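Local structure of ALDH21) (Physcomitrella patens subsp. patens, 5MZ5) at residues A[173-179]-A[501-507]; A[100-104]-A[228-234]; A[292-298]-A[445-450]; A[428-432]-A[453-457]. The protein oxidises succinic semialdehyde to succinate as an NADP(+)-dependent member of the aldehyde dehydrogenase family. All blocks are in the same frame, centred on the assembly; numbering follows the deposited sequence.

Overall arrangement
Two regions hold these contacts. Contact 1 pairs strands 170-178 and 502-510 in the three-stranded antiparallel sheet, and contact 2 lies about 23 Å away (centre to centre), where helix 97-113 meets the end of helix 219-229. Contacts 3 and 4 are about 42 and 40 Å from contact 1 between centres and share one alpha/beta layer: strands 290-294 and 443-447 with helices 428-435 and 451-460. Their centres are about 10 Å apart, and a salt bridge from D295 OD2 to K453 NZ (2.8 Å) joins them. In sequence, contacts 1 and 2 alternate, as do 3 and 4, which follow contact 2; after them strand 502-510 returns to pair with 170-178, carrying the sheet to the second subunit.

Contact 1 of 4, residues A[173-179]-A[501-507]; sequences IVKKFPI and MLETKVL
K505 lays the end of its side chain over one face of the F177 ring, a cation-pi contact with NZ 3.9 Å from the F177 ring centroid and 12° off the ring normal. The lysine first leaves its strand with CB against the ring rim, K505 CB lying 3.6 Å from F177 CE1, and then a bend at chi3 (-56°) folds CE and NZ back across the face. F177 meets it with CG beside its own backbone N, which swings the ring along the strand toward K505, not toward its direct partner E503. NZ also bonds the carbonyls of F458 and M461 of the second subunit, which probably holds the ammonium group in place over the ring. On this same side, I179 CG1 lies against E503 CG at 3.9 Å; the E503 carboxylate goes on to a salt bridge with R491 of the second subunit.

On the other face V174, T504 and V506 make apolar meetings: V174 CG1 touches T504 CG2 at 3.6 Å, and V174 CG2 touches V506 CG2 at 3.9 Å. K176 crosses L502 at about a right angle, K176 CB 3.9 Å from L502 CD2, while its NZ reaches a water that donates to L502 O. Seven backbone hydrogen bonds hold the antiparallel pair together.

This is the oligomerisation sheet of the aldehyde dehydrogenase fold: strand 170-178 lies between 156-160 and 502-510, P178 and L502 rest on V205 of helix 193-205, and V506 and L507 pair in parallel with a strand of the second subunit.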
# COMPACT_ATOMS: atom_id res chain seq x y z
N ILE A 173 -1.51 14.51 6.04
CA ILE A 173 -1.77 13.27 6.77
C ILE A 173 -3.20 12.90 6.40
O ILE A 173 -4.12 13.66 6.65
CB ILE A 173 -1.56 13.37 8.31
CG1 ILE A 173 -0.08 13.67 8.65
CG2 ILE A 173 -2.07 12.06 9.00
CD1 ILE A 173 0.13 14.26 10.03
N VAL A 174 -3.36 11.74 5.75
CA VAL A 174 -4.65 11.22 5.33
C VAL A 174 -5.03 10.11 6.30
O VAL A 174 -4.30 9.15 6.45
CB VAL A 174 -4.64 10.72 3.86
CG1 VAL A 174 -6.04 10.27 3.43
CG2 VAL A 174 -4.11 11.79 2.92
N LYS A 175 -6.17 10.27 6.98
CA LYS A 175 -6.65 9.32 7.98
C LYS A 175 -8.11 9.00 7.69
O LYS A 175 -8.81 9.79 7.07
CB LYS A 175 -6.47 9.95 9.38
CG LYS A 175 -6.45 9.00 10.55
CD LYS A 175 -5.76 9.65 11.73
CE LYS A 175 -6.62 9.70 12.96
NZ LYS A 175 -5.85 10.17 14.14
N LYS A 176 -8.55 7.80 8.09
CA LYS A 176 -9.92 7.33 7.89
C LYS A 176 -10.69 7.36 9.19
O LYS A 176 -10.16 7.01 10.24
CB LYS A 176 -9.94 5.94 7.24
CG LYS A 176 -9.50 5.95 5.79
CD LYS A 176 -9.35 4.54 5.27
CE LYS A 176 -8.69 4.49 3.91
NZ LYS A 176 -9.70 4.50 2.82
N PHE A 177 -11.95 7.81 9.13
CA PHE A 177 -12.81 7.96 10.30
C PHE A 177 -14.10 7.18 10.16
O PHE A 177 -14.60 7.07 9.04
CB PHE A 177 -13.12 9.46 10.51
CG PHE A 177 -11.94 10.28 10.96
CD1 PHE A 177 -10.98 10.72 10.04
CD2 PHE A 177 -11.78 10.63 12.30
CE1 PHE A 177 -9.87 11.45 10.47
CE2 PHE A 177 -10.68 11.38 12.72
CZ PHE A 177 -9.74 11.81 11.80
N PRO A 178 -14.72 6.68 11.26
CA PRO A 178 -16.03 6.02 11.12
C PRO A 178 -17.06 6.92 10.41
O PRO A 178 -17.14 8.10 10.73
CB PRO A 178 -16.46 5.73 12.57
CG PRO A 178 -15.18 5.74 13.36
CD PRO A 178 -14.29 6.73 12.68
N ILE A 179 -17.80 6.37 9.44
CA ILE A 179 -18.83 7.12 8.68
C ILE A 179 -19.99 7.54 9.60
O ILE A 179 -20.62 8.58 9.35
CB ILE A 179 -19.33 6.32 7.42
CG1 ILE A 179 -20.08 7.24 6.41
CG2 ILE A 179 -20.17 5.05 7.80
CD1 ILE A 179 -20.36 6.57 5.04
N MET A 501 -17.44 1.93 5.32
CA MET A 501 -17.82 2.43 6.65
C MET A 501 -16.82 3.47 7.18
O MET A 501 -16.87 3.88 8.35
CB MET A 501 -17.96 1.26 7.62
CG MET A 501 -19.17 0.44 7.33
SD MET A 501 -19.20 -1.12 8.21
CE MET A 501 -20.51 -1.96 7.31
N LEU A 502 -15.90 3.90 6.31
CA LEU A 502 -14.85 4.86 6.64
C LEU A 502 -14.90 6.08 5.74
O LEU A 502 -15.18 5.96 4.56
CB LEU A 502 -13.46 4.20 6.58
CG LEU A 502 -13.10 3.25 7.73
CD1 LEU A 502 -11.92 2.36 7.36
CD2 LEU A 502 -12.79 3.99 9.02
N GLU A 503 -14.66 7.25 6.32
CA GLU A 503 -14.58 8.51 5.58
C GLU A 503 -13.15 9.00 5.59
O GLU A 503 -12.48 8.94 6.62
CB GLU A 503 -15.54 9.57 6.13
CG GLU A 503 -16.96 9.44 5.59
CD GLU A 503 -17.19 9.85 4.14
OE1 GLU A 503 -18.36 9.80 3.70
OE2 GLU A 503 -16.22 10.21 3.43
N THR A 504 -12.68 9.47 4.45
CA THR A 504 -11.34 10.02 4.31
C THR A 504 -11.31 11.47 4.81
O THR A 504 -12.19 12.26 4.46
CB THR A 504 -10.89 9.91 2.84
OG1 THR A 504 -10.82 8.53 2.50
CG2 THR A 504 -9.52 10.56 2.59
N LYS A 505 -10.28 11.82 5.60
CA LYS A 505 -10.04 13.19 6.06
C LYS A 505 -8.56 13.47 5.90
O LYS A 505 -7.73 12.67 6.31
CB LYS A 505 -10.48 13.42 7.51
CG LYS A 505 -10.58 14.90 7.92
CD LYS A 505 -10.86 15.10 9.42
CE LYS A 505 -12.11 14.39 9.93
NZ LYS A 505 -12.39 14.67 11.37
N VAL A 506 -8.23 14.62 5.29
CA VAL A 506 -6.82 15.02 5.13
C VAL A 506 -6.50 16.24 6.02
O VAL A 506 -7.29 17.16 6.12
CB VAL A 506 -6.42 15.23 3.64
CG1 VAL A 506 -7.28 16.31 2.95
CG2 VAL A 506 -4.90 15.52 3.49
N LEU A 507 -5.33 16.22 6.66
CA LEU A 507 -4.78 17.34 7.41
C LEU A 507 -3.70 17.92 6.49
O LEU A 507 -2.68 17.27 6.26
CB LEU A 507 -4.18 16.89 8.77
CG LEU A 507 -3.62 18.01 9.65
CD1 LEU A 507 -4.74 18.99 10.11
CD2 LEU A 507 -2.84 17.43 10.86
O HOH W 1 -12.77 4.67 2.71

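Contact 2 of 4, residues A[100-104]-A[228-234]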
# COMPACT_ATOMS: atom_id res chain seq x y z
N ARG A 100 -11.76 -2.38 20.08
CA ARG A 100 -12.56 -2.87 18.95
C ARG A 100 -12.16 -4.32 18.67
O ARG A 100 -13.04 -5.16 18.51
CB ARG A 100 -12.40 -1.99 17.70
CG ARG A 100 -12.85 -0.55 17.89
CD ARG A 100 -12.94 0.22 16.58
NE ARG A 100 -11.72 0.14 15.78
CZ ARG A 100 -10.71 1.01 15.84
NH1 ARG A 100 -9.66 0.87 15.06
NH2 ARG A 100 -10.77 2.05 16.68
N LYS A 101 -10.84 -4.62 18.71
CA LYS A 101 -10.29 -5.96 18.54
C LYS A 101 -10.81 -6.92 19.62
O LYS A 101 -11.18 -8.05 19.30
CB LYS A 101 -8.76 -5.93 18.58
CG LYS A 101 -8.12 -7.25 18.14
CD LYS A 101 -6.62 -7.21 18.26
CE LYS A 101 -6.03 -8.43 17.59
NZ LYS A 101 -4.65 -8.70 18.04
N ALA A 102 -10.77 -6.49 20.90
CA ALA A 102 -11.23 -7.29 22.04
C ALA A 102 -12.71 -7.69 21.89
O ALA A 102 -13.04 -8.84 22.21
CB ALA A 102 -10.99 -6.55 23.36
N VAL A 103 -13.57 -6.79 21.37
CA VAL A 103 -15.00 -7.08 21.13
C VAL A 103 -15.09 -8.25 20.12
O VAL A 103 -15.75 -9.26 20.39
CB VAL A 103 -15.82 -5.86 20.62
CG1 VAL A 103 -17.26 -6.26 20.26
CG2 VAL A 103 -15.81 -4.70 21.61
N LEU A 104 -14.40 -8.10 18.98
CA LEU A 104 -14.41 -9.08 17.89
C LEU A 104 -13.83 -10.43 18.30
O LEU A 104 -14.35 -11.46 17.87
CB LEU A 104 -13.72 -8.50 16.64
CG LEU A 104 -14.39 -7.27 16.03
CD1 LEU A 104 -13.43 -6.43 15.26
CD2 LEU A 104 -15.63 -7.66 15.20
N LEU A 228 -23.04 -10.04 21.85
CA LEU A 228 -22.66 -8.63 21.91
C LEU A 228 -23.08 -7.94 23.18
O LEU A 228 -22.32 -7.12 23.69
CB LEU A 228 -23.19 -7.88 20.67
CG LEU A 228 -22.53 -8.21 19.33
CD1 LEU A 228 -23.20 -7.44 18.23
CD2 LEU A 228 -21.03 -7.92 19.36
N HIS A 229 -24.26 -8.29 23.71
CA HIS A 229 -24.83 -7.75 24.94
C HIS A 229 -23.92 -7.98 26.16
O HIS A 229 -23.84 -7.12 27.02
CB HIS A 229 -26.24 -8.35 25.18
CG HIS A 229 -26.77 -8.13 26.56
ND1 HIS A 229 -27.06 -6.84 27.03
CD2 HIS A 229 -27.01 -9.02 27.55
CE1 HIS A 229 -27.46 -7.00 28.28
NE2 HIS A 229 -27.46 -8.29 28.64
N LYS A 230 -23.21 -9.12 26.22
CA LYS A 230 -22.32 -9.49 27.31
C LYS A 230 -20.92 -8.85 27.20
O LYS A 230 -20.10 -9.04 28.09
CB LYS A 230 -22.20 -11.03 27.41
CG LYS A 230 -23.51 -11.76 27.73
CD LYS A 230 -23.38 -13.30 27.62
CE LYS A 230 -23.34 -13.85 26.20
NZ LYS A 230 -23.48 -15.33 26.14
N ILE A 231 -20.64 -8.09 26.11
CA ILE A 231 -19.31 -7.49 25.91
C ILE A 231 -19.28 -6.04 26.44
O ILE A 231 -19.84 -5.12 25.83
CB ILE A 231 -18.80 -7.65 24.45
CG1 ILE A 231 -18.75 -9.14 24.06
CG2 ILE A 231 -17.43 -6.96 24.27
CD1 ILE A 231 -18.60 -9.42 22.57
N GLU A 232 -18.60 -5.87 27.59
CA GLU A 232 -18.44 -4.62 28.34
C GLU A 232 -17.72 -3.51 27.57
O GLU A 232 -18.07 -2.35 27.76
CB GLU A 232 -17.78 -4.88 29.72
CG GLU A 232 -16.42 -5.58 29.66
CD GLU A 232 -16.40 -7.09 29.78
OE1 GLU A 232 -17.08 -7.78 28.99
OE2 GLU A 232 -15.65 -7.60 30.65
N GLU A 233 -16.72 -3.86 26.72
CA GLU A 233 -15.94 -2.93 25.88
C GLU A 233 -16.82 -2.18 24.88
O GLU A 233 -16.47 -1.07 24.48
CB GLU A 233 -14.85 -3.67 25.09
CG GLU A 233 -13.65 -4.14 25.89
CD GLU A 233 -13.70 -5.55 26.43
OE1 GLU A 233 -14.82 -6.08 26.65
OE2 GLU A 233 -12.62 -6.13 26.67
N LEU A 234 -17.93 -2.79 24.46
CA LEU A 234 -18.83 -2.20 23.48
C LEU A 234 -19.76 -1.17 24.14
O LEU A 234 -20.51 -1.53 25.03
CB LEU A 234 -19.60 -3.31 22.73
CG LEU A 234 -20.15 -2.97 21.35
CD1 LEU A 234 -19.04 -2.56 20.37
CD2 LEU A 234 -20.94 -4.15 20.81
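A helix of the N-terminal half packs here against the exit of a crossover helix in the nucleotide-binding domain: V103 of helix 97-113 points its two methyls at L228, I231, E233 and L234, where helix 219-229 gives way to a type I turn from I231 to L234. V103 carries most of the contact. V103 CG2 faces the turn, 3.8 Å from I231 CG2 and also 3.8 Å from E233 CB, whereas V103 CG1, set anti to its backbone nitrogen (chi1 175°), looks toward the end of the helix and meets L228 CD2 at 4.2 Å. L234 comes in at about a right angle, its CD1 near both methyls and 4.1 Å from V103 CG2. I231 straddles the same residue with its two branches, CG2 on the valine's side chain and CD1 against the backbone, where I231 CD1 is 3.6 Å from V103 O.

With an alanine at V103, the methyls of I231, L228 and L234 would probably lose their shared partner and a gap would open between helix and turn.

Beside this apolar patch, E233 slides past V103 in the opposite direction and bends at chi2 (93°), bringing OE2 to 3.7 Å from A102 CB. Its OE1 makes a salt bridge with K106, one turn further along helix 97-113, and E232 OE1 binds the same lysine, so two carboxylates of the turn share one ammonium group. I203 of helix 193-205 also packs on V103 and L228. Helix 219-229 joins the adjacent parallel strands 209-212 and 239-241, the beta-alpha-beta crossover of a Rossmann-type domain.

Contact 3 of 4, residues A[292-298]-A[445-450]. With GOL (glycerol), chain F.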
# COMPACT_ATOMS: atom_id res chain seq x y z
N CYS A 292 -20.36 -21.04 -15.67
CA CYS A 292 -19.07 -21.73 -15.54
C CYS A 292 -18.69 -22.31 -16.89
O CYS A 292 -19.53 -22.93 -17.53
CB CYS A 292 -19.10 -22.82 -14.46
SG CYS A 292 -17.48 -23.56 -14.10
N ILE A 293 -17.44 -22.08 -17.30
CA ILE A 293 -16.86 -22.64 -18.52
C ILE A 293 -16.02 -23.87 -18.13
O ILE A 293 -15.22 -23.80 -17.21
CB ILE A 293 -15.99 -21.60 -19.29
CG1 ILE A 293 -16.85 -20.45 -19.84
CG2 ILE A 293 -15.19 -22.29 -20.43
CD1 ILE A 293 -16.09 -19.34 -20.59
N VAL A 294 -16.24 -25.00 -18.82
CA VAL A 294 -15.45 -26.21 -18.65
C VAL A 294 -14.72 -26.42 -19.99
O VAL A 294 -15.32 -26.87 -20.95
CB VAL A 294 -16.27 -27.45 -18.18
CG1 VAL A 294 -15.41 -28.73 -18.16
CG2 VAL A 294 -16.88 -27.20 -16.81
N ASP A 295 -13.44 -25.99 -20.06
CA ASP A 295 -12.62 -26.14 -21.26
C ASP A 295 -11.56 -27.24 -21.11
O ASP A 295 -10.90 -27.60 -22.07
CB ASP A 295 -11.98 -24.79 -21.67
CG ASP A 295 -11.62 -24.70 -23.15
OD1 ASP A 295 -12.54 -24.70 -24.00
OD2 ASP A 295 -10.42 -24.58 -23.46
N ASP A 296 -11.44 -27.78 -19.89
CA ASP A 296 -10.50 -28.83 -19.48
C ASP A 296 -10.97 -29.43 -18.16
O ASP A 296 -11.85 -28.87 -17.51
CB ASP A 296 -9.07 -28.23 -19.26
CG ASP A 296 -8.18 -28.15 -20.49
OD1 ASP A 296 -8.02 -29.19 -21.18
OD2 ASP A 296 -7.60 -27.08 -20.72
N TYR A 297 -10.37 -30.56 -17.75
CA TYR A 297 -10.62 -31.21 -16.46
C TYR A 297 -9.42 -30.86 -15.61
O TYR A 297 -8.29 -31.17 -16.00
CB TYR A 297 -10.76 -32.74 -16.60
CG TYR A 297 -11.78 -33.22 -17.60
CD1 TYR A 297 -12.94 -32.49 -17.86
CD2 TYR A 297 -11.63 -34.46 -18.24
CE1 TYR A 297 -13.88 -32.93 -18.79
CE2 TYR A 297 -12.58 -34.92 -19.15
CZ TYR A 297 -13.71 -34.15 -19.42
OH TYR A 297 -14.64 -34.60 -20.31
N VAL A 298 -9.62 -30.13 -14.50
CA VAL A 298 -8.49 -29.69 -13.68
C VAL A 298 -8.67 -30.06 -12.19
O VAL A 298 -9.56 -29.50 -11.56
CB VAL A 298 -8.13 -28.18 -13.87
CG1 VAL A 298 -6.80 -27.84 -13.19
CG2 VAL A 298 -8.10 -27.77 -15.35
N GLY A 445 -17.02 -18.85 -13.28
CA GLY A 445 -16.07 -19.93 -13.11
C GLY A 445 -15.49 -20.35 -14.44
O GLY A 445 -16.16 -20.22 -15.48
N ILE A 446 -14.24 -20.82 -14.44
CA ILE A 446 -13.55 -21.33 -15.63
C ILE A 446 -12.57 -22.47 -15.29
O ILE A 446 -11.66 -22.29 -14.48
CB ILE A 446 -12.86 -20.20 -16.49
CG1 ILE A 446 -12.11 -20.83 -17.70
CG2 ILE A 446 -11.93 -19.29 -15.65
CD1 ILE A 446 -11.52 -19.93 -18.68
N PHE A 447 -12.75 -23.63 -15.94
CA PHE A 447 -11.81 -24.76 -15.81
C PHE A 447 -10.96 -24.77 -17.07
O PHE A 447 -11.49 -24.94 -18.17
CB PHE A 447 -12.53 -26.11 -15.62
CG PHE A 447 -13.04 -26.33 -14.22
CD1 PHE A 447 -14.29 -25.86 -13.83
CD2 PHE A 447 -12.27 -27.04 -13.30
CE1 PHE A 447 -14.76 -26.08 -12.54
CE2 PHE A 447 -12.74 -27.25 -12.00
CZ PHE A 447 -13.99 -26.78 -11.63
N THR A 448 -9.65 -24.53 -16.91
CA THR A 448 -8.71 -24.47 -18.04
C THR A 448 -7.29 -24.77 -17.59
O THR A 448 -6.90 -24.42 -16.47
CB THR A 448 -8.81 -23.09 -18.79
OG1 THR A 448 -7.91 -23.09 -19.91
CG2 THR A 448 -8.48 -21.89 -17.90
N LYS A 449 -6.51 -25.37 -18.50
CA LYS A 449 -5.09 -25.63 -18.30
C LYS A 449 -4.28 -24.61 -19.12
O LYS A 449 -3.05 -24.59 -19.06
CB LYS A 449 -4.73 -27.05 -18.78
CG LYS A 449 -5.26 -28.17 -17.92
CD LYS A 449 -5.06 -29.49 -18.65
CE LYS A 449 -5.58 -30.65 -17.85
NZ LYS A 449 -5.41 -31.95 -18.56
N ASP A 450 -4.99 -23.79 -19.90
CA ASP A 450 -4.44 -22.79 -20.81
C ASP A 450 -4.22 -21.44 -20.14
O ASP A 450 -5.17 -20.79 -19.70
CB ASP A 450 -5.35 -22.69 -22.06
CG ASP A 450 -4.76 -21.95 -23.24
OD1 ASP A 450 -4.49 -20.74 -23.11
OD2 ASP A 450 -4.68 -22.55 -24.33
C1 GOL F . -9.47 -32.16 -20.69
O1 GOL F . -8.51 -31.83 -19.69
C2 GOL F . -8.87 -32.93 -21.85
O2 GOL F . -7.65 -32.32 -22.30
C3 GOL F . -8.61 -34.37 -21.49
O3 GOL F . -9.79 -35.14 -21.70
O HOH W 2 -8.36 -24.78 -21.87
O HOH W 3 -7.15 -33.48 -16.91
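D296 OD2 takes the backbone N-H of K449 (K449 N at 3.0 Å) on its anti side, 34° out of the carboxylate plane. A water 2.7 Å from D296 OD2 and 2.6 Å from D295 OD2 can donate to both, with more acceptors nearby than protons, and lies 2.6 Å from T448 OG1. D295 OD2 also forms a salt bridge with K453, and D295 OD1 bonds Y425 OH. D296 OD1 forms a salt bridge with R331 and accepts from glycerol O1 at 3.1 Å, while the same glycerol oxygen accepts from Y297 N at 3.0 Å (175°). A lysine for D296 would probably leave K449 N without its acceptor and R331 facing a like charge. T448 OG1 accepts from D450 N at 3.0 Å, an ST turn, and D450, N-cap of helix 451-460, caps K453 N with OD1. A second water joins Y297 O and K449 NZ.

Upstream, the parallel strands bond I293 N to G445 O, F447 N to I293 O and D295 N to F447 O. The F447 ring turns its edge to C292 SG and V298 O.

Strand 290-294 lies between 323-329 and 443-447; helix 428-435 covers I293 and I446, helix 301-313 C292, V294 and F447.

Contact 4 of 4, residues A[428-432]-A[453-457]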
# COMPACT_ATOMS: atom_id res chain seq x y z
N PHE A 428 -14.22 -20.73 -27.64
CA PHE A 428 -13.94 -20.20 -26.31
C PHE A 428 -14.37 -18.73 -26.14
O PHE A 428 -15.01 -18.40 -25.14
CB PHE A 428 -12.45 -20.41 -25.91
CG PHE A 428 -12.12 -19.84 -24.55
CD1 PHE A 428 -12.49 -20.51 -23.39
CD2 PHE A 428 -11.47 -18.61 -24.43
CE1 PHE A 428 -12.21 -19.96 -22.13
CE2 PHE A 428 -11.18 -18.07 -23.17
CZ PHE A 428 -11.56 -18.75 -22.03
N LYS A 429 -14.01 -17.85 -27.11
CA LYS A 429 -14.35 -16.43 -27.09
C LYS A 429 -15.88 -16.26 -27.01
O LYS A 429 -16.37 -15.40 -26.27
CB LYS A 429 -13.83 -15.73 -28.36
CG LYS A 429 -12.43 -15.18 -28.24
CD LYS A 429 -11.90 -14.71 -29.60
CE LYS A 429 -10.97 -13.50 -29.61
NZ LYS A 429 -9.55 -13.84 -29.32
N GLU A 430 -16.62 -17.12 -27.75
CA GLU A 430 -18.08 -17.15 -27.78
C GLU A 430 -18.66 -17.60 -26.46
O GLU A 430 -19.69 -17.08 -26.05
CB GLU A 430 -18.59 -18.02 -28.94
CG GLU A 430 -18.51 -17.34 -30.30
CD GLU A 430 -19.32 -16.07 -30.48
OE1 GLU A 430 -20.52 -16.05 -30.10
OE2 GLU A 430 -18.77 -15.10 -31.04
N ALA A 431 -18.00 -18.57 -25.79
CA ALA A 431 -18.43 -19.06 -24.47
C ALA A 431 -18.33 -17.91 -23.45
O ALA A 431 -19.26 -17.75 -22.66
CB ALA A 431 -17.57 -20.24 -24.03
N VAL A 432 -17.22 -17.10 -23.49
CA VAL A 432 -17.00 -15.95 -22.61
C VAL A 432 -18.10 -14.90 -22.84
O VAL A 432 -18.67 -14.38 -21.88
CB VAL A 432 -15.57 -15.35 -22.75
CG1 VAL A 432 -15.40 -14.08 -21.91
CG2 VAL A 432 -14.49 -16.38 -22.38
N LYS A 453 -6.15 -18.49 -21.95
CA LYS A 453 -7.61 -18.60 -21.75
C LYS A 453 -7.99 -18.15 -20.34
O LYS A 453 -8.99 -17.45 -20.18
CB LYS A 453 -8.10 -20.03 -22.02
CG LYS A 453 -8.07 -20.39 -23.49
CD LYS A 453 -8.64 -21.75 -23.76
CE LYS A 453 -8.67 -22.01 -25.24
NZ LYS A 453 -8.90 -23.45 -25.54
N ALA A 454 -7.16 -18.51 -19.33
CA ALA A 454 -7.34 -18.14 -17.93
C ALA A 454 -7.33 -16.62 -17.77
O ALA A 454 -8.27 -16.05 -17.20
CB ALA A 454 -6.24 -18.78 -17.07
N PHE A 455 -6.30 -15.95 -18.34
CA PHE A 455 -6.16 -14.51 -18.24
C PHE A 455 -7.08 -13.74 -19.20
O PHE A 455 -7.43 -12.61 -18.89
CB PHE A 455 -4.69 -14.08 -18.35
CG PHE A 455 -3.99 -14.35 -17.03
CD1 PHE A 455 -3.38 -15.57 -16.79
CD2 PHE A 455 -4.05 -13.42 -15.99
CE1 PHE A 455 -2.79 -15.85 -15.55
CE2 PHE A 455 -3.45 -13.69 -14.75
CZ PHE A 455 -2.83 -14.91 -14.54
N TYR A 456 -7.51 -14.36 -20.31
CA TYR A 456 -8.48 -13.75 -21.24
C TYR A 456 -9.82 -13.67 -20.48
O TYR A 456 -10.48 -12.63 -20.50
CB TYR A 456 -8.62 -14.57 -22.55
CG TYR A 456 -9.67 -14.03 -23.50
CD1 TYR A 456 -11.02 -14.34 -23.34
CD2 TYR A 456 -9.33 -13.15 -24.52
CE1 TYR A 456 -12.00 -13.81 -24.18
CE2 TYR A 456 -10.30 -12.64 -25.39
CZ TYR A 456 -11.63 -12.96 -25.20
OH TYR A 456 -12.60 -12.44 -26.04
N ALA A 457 -10.20 -14.77 -19.79
CA ALA A 457 -11.44 -14.83 -19.00
C ALA A 457 -11.40 -13.80 -17.84
O ALA A 457 -12.41 -13.15 -17.58
CB ALA A 457 -11.65 -16.23 -18.45
O HOH W 4 -15.21 -13.06 -25.67
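F428 and K453 meet between two helices on one face of a mixed alpha/beta sheet whose strands run parallel here: helix 428-435 leads into strand 443-447 and helix 451-460 follows it. The short segments cross at -30° with their axes 11.2 Å apart.

The tight part is built on the F428 ring. On one face the extended side chain of K453 lies flat, K453 CG 3.9 Å from the F428 ring centroid in a CH-pi contact; on the opposite face V432 CG2 stands over the rim. The ring points across the gap, F428 CG anti to the backbone N (chi1 178°), and brings F428 CZ to 3.4 Å from K453 O. A457 CB lies at its edge, and Y456 slides past it, Y456 CD1 3.7 Å from F428 CE2. V432 CG2 also lies 4.0 Å from Y456 CE1, at the tyrosine edge.

Toward solvent the exposed K429 meets Y456 more loosely, at about a right angle, closest through K429 CG, 3.5 Å from Y456 OH; L515 of the fourth subunit covers part of this flank. One water, close to the plane of the tyrosine ring, donates to K429 O at 2.7 Å and lies 2.7 Å from Y456 OH.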